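Local coordinates for protein exoribonuclease II, mitochondrial (Candida glabrata, PDB 6F3H) that degrades RNA from its 3' end as the magnesium-binding exoribonuclease component of the mitochondrial RNA degradosome, at residues S233-T238 with N357-I362. The protein carries 1 engineered substitution. Sequence-based numbering, arbitrary orientation.
Sequences SVYTNT and NWDLNI. With nucleotides of chain C.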
# COMPACT_ATOMS: atom_id res chain seq x y z
N SER A 233 -12.94 5.68 6.29
CA SER A 233 -13.17 4.63 5.32
C SER A 233 -12.62 3.31 5.82
O SER A 233 -11.59 3.24 6.53
CB SER A 233 -12.52 4.96 3.98
OG SER A 233 -12.95 6.20 3.49
N VAL A 234 -13.30 2.26 5.39
CA VAL A 234 -12.87 0.89 5.59
C VAL A 234 -12.01 0.51 4.40
O VAL A 234 -12.46 0.53 3.25
CB VAL A 234 -14.10 -0.02 5.70
CG1 VAL A 234 -13.69 -1.46 5.62
CG2 VAL A 234 -14.85 0.28 6.96
N TYR A 235 -10.79 0.10 4.66
CA TYR A 235 -9.88 -0.28 3.59
C TYR A 235 -9.91 -1.78 3.41
O TYR A 235 -9.90 -2.52 4.39
CB TYR A 235 -8.48 0.20 3.93
CG TYR A 235 -8.35 1.68 3.80
CD1 TYR A 235 -8.73 2.53 4.82
CD2 TYR A 235 -7.83 2.22 2.64
CE1 TYR A 235 -8.59 3.90 4.68
CE2 TYR A 235 -7.69 3.57 2.48
CZ TYR A 235 -8.06 4.41 3.49
OH TYR A 235 -7.89 5.76 3.29
N THR A 236 -9.98 -2.22 2.17
CA THR A 236 -10.06 -3.62 1.82
C THR A 236 -8.77 -4.00 1.10
O THR A 236 -8.44 -3.39 0.08
CB THR A 236 -11.25 -3.88 0.89
OG1 THR A 236 -12.49 -3.70 1.59
CG2 THR A 236 -11.20 -5.31 0.34
N ASN A 237 -8.04 -4.98 1.63
CA ASN A 237 -6.81 -5.38 0.98
C ASN A 237 -7.12 -6.12 -0.31
O ASN A 237 -8.05 -6.93 -0.38
CB ASN A 237 -5.95 -6.25 1.89
CG ASN A 237 -4.78 -6.93 1.13
OD1 ASN A 237 -4.01 -6.27 0.44
ND2 ASN A 237 -4.66 -8.24 1.27
N THR A 238 -6.33 -5.81 -1.35
CA THR A 238 -6.48 -6.36 -2.70
C THR A 238 -6.21 -7.87 -2.76
O THR A 238 -6.74 -8.56 -3.64
CB THR A 238 -5.49 -5.67 -3.63
OG1 THR A 238 -5.32 -4.30 -3.25
CG2 THR A 238 -5.95 -5.78 -5.06
N ASN A 357 -5.27 14.56 3.71
CA ASN A 357 -6.11 13.41 4.00
C ASN A 357 -5.71 12.80 5.34
O ASN A 357 -4.52 12.63 5.64
CB ASN A 357 -6.00 12.42 2.85
CG ASN A 357 -6.94 11.29 3.01
OD1 ASN A 357 -6.86 10.57 4.00
ND2 ASN A 357 -7.88 11.14 2.08
N TRP A 358 -6.72 12.43 6.13
CA TRP A 358 -6.48 11.99 7.50
C TRP A 358 -5.85 10.61 7.54
O TRP A 358 -5.08 10.30 8.45
CB TRP A 358 -7.78 11.97 8.31
CG TRP A 358 -8.40 13.33 8.49
CD1 TRP A 358 -7.76 14.52 8.54
CD2 TRP A 358 -9.80 13.63 8.67
NE1 TRP A 358 -8.65 15.55 8.72
CE2 TRP A 358 -9.91 15.03 8.80
CE3 TRP A 358 -10.96 12.85 8.71
CZ2 TRP A 358 -11.14 15.67 8.99
CZ3 TRP A 358 -12.18 13.49 8.89
CH2 TRP A 358 -12.26 14.88 9.03
N ASP A 359 -6.17 9.78 6.56
CA ASP A 359 -5.67 8.41 6.53
C ASP A 359 -4.25 8.37 6.00
O ASP A 359 -3.41 7.62 6.51
CB ASP A 359 -6.64 7.58 5.70
CG ASP A 359 -8.02 7.50 6.34
OD1 ASP A 359 -8.15 7.76 7.56
OD2 ASP A 359 -9.00 7.27 5.60
N LEU A 360 -3.95 9.20 5.00
CA LEU A 360 -2.57 9.42 4.60
C LEU A 360 -1.75 9.82 5.81
O LEU A 360 -0.63 9.34 6.00
CB LEU A 360 -2.51 10.51 3.55
CG LEU A 360 -1.12 10.82 3.04
CD1 LEU A 360 -0.54 9.54 2.48
CD2 LEU A 360 -1.21 11.90 1.98
N ASN A 361 -2.33 10.64 6.67
CA ASN A 361 -1.83 10.82 8.03
C ASN A 361 -0.43 11.43 8.06
O ASN A 361 0.43 11.01 8.83
CB ASN A 361 -1.85 9.49 8.76
CG ASN A 361 -1.69 9.65 10.23
OD1 ASN A 361 -1.67 10.77 10.75
ND2 ASN A 361 -1.52 8.54 10.93
N ILE A 362 -0.22 12.47 7.26
CA ILE A 362 0.97 13.31 7.32
C ILE A 362 0.85 14.19 8.56
O ILE A 362 -0.27 14.45 9.01
CB ILE A 362 1.10 14.15 6.04
CG1 ILE A 362 1.32 13.27 4.82
CG2 ILE A 362 2.07 15.28 6.17
CD1 ILE A 362 1.38 14.05 3.56
P A C 1 -4.86 -4.40 -8.09
OP1 A C 1 -4.68 -3.66 -6.82
OP2 A C 1 -4.75 -5.89 -8.11
O5' A C 1 -3.75 -3.76 -9.03
C5' A C 1 -2.38 -3.95 -8.74
C4' A C 1 -1.88 -5.26 -9.28
O4' A C 1 -2.04 -5.28 -10.73
C3' A C 1 -0.41 -5.52 -9.06
O3' A C 1 -0.12 -6.10 -7.82
C2' A C 1 -0.02 -6.38 -10.25
O2' A C 1 -0.46 -7.72 -10.06
C1' A C 1 -0.87 -5.75 -11.34
N9 A C 1 -0.22 -4.57 -11.93
C8 A C 1 0.63 -3.66 -11.34
N7 A C 1 1.00 -2.69 -12.13
C5 A C 1 0.35 -2.98 -13.31
C6 A C 1 0.33 -2.33 -14.55
N6 A C 1 1.03 -1.21 -14.79
N1 A C 1 -0.42 -2.87 -15.54
C2 A C 1 -1.12 -3.98 -15.29
N3 A C 1 -1.19 -4.69 -14.17
C4 A C 1 -0.42 -4.12 -13.21
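Tyr235 reaches from the edge strand 231-237 to the loop that holds Asp359, and its hydroxyl donates a hydrogen bond to the carboxylate, 3.0 Å from Tyr235 OH to Asp359 OD2. The hydroxyl meets OD2 on its anti side, 21° out of the carboxylate plane. That oxygen sits at the ring edge, in the plane of the ring and 3.5 Å from Tyr235 CE1, while ring and carboxylate planes stand 76° apart. In Asp359 CG lies anti to the carbonyl carbon (chi1 -64°), which carries the carboxylate to the hydroxyl; Asp359 CB is 3.3 Å from Tyr235 OH. The other carboxylate oxygen, OD1, has a weak hydrogen bond from His167, on strand 166-169 at the far side of the same three-stranded antiparallel sheet, so the carboxylate is bonded to one outer strand and weakly to the other. The loop itself is shaped by an Asx turn: Asn357 OD1 accepts the backbone N of Asp359 at 2.8 Å, in the carbonyl plane, and more weakly that of Leu360. A backbone bond from Asn361 N to Asn357 O closes the following turn, and Asn357 ND2 is spent on the carbonyl of Ala304. Phe745 of helix 725-761 touches the side chains of Tyr235, Asn357 and Leu360, adding to the packed side. Toward exposed Ser233 the fit slackens; the backbone N of Ser233 stays 4.3 Å from Asp359 OD2, and no bond is made there. At the opposite end of 233-238 the chain leaves the loop behind, and Thr238 lies near the phosphate of nucleotide A1 of chain C.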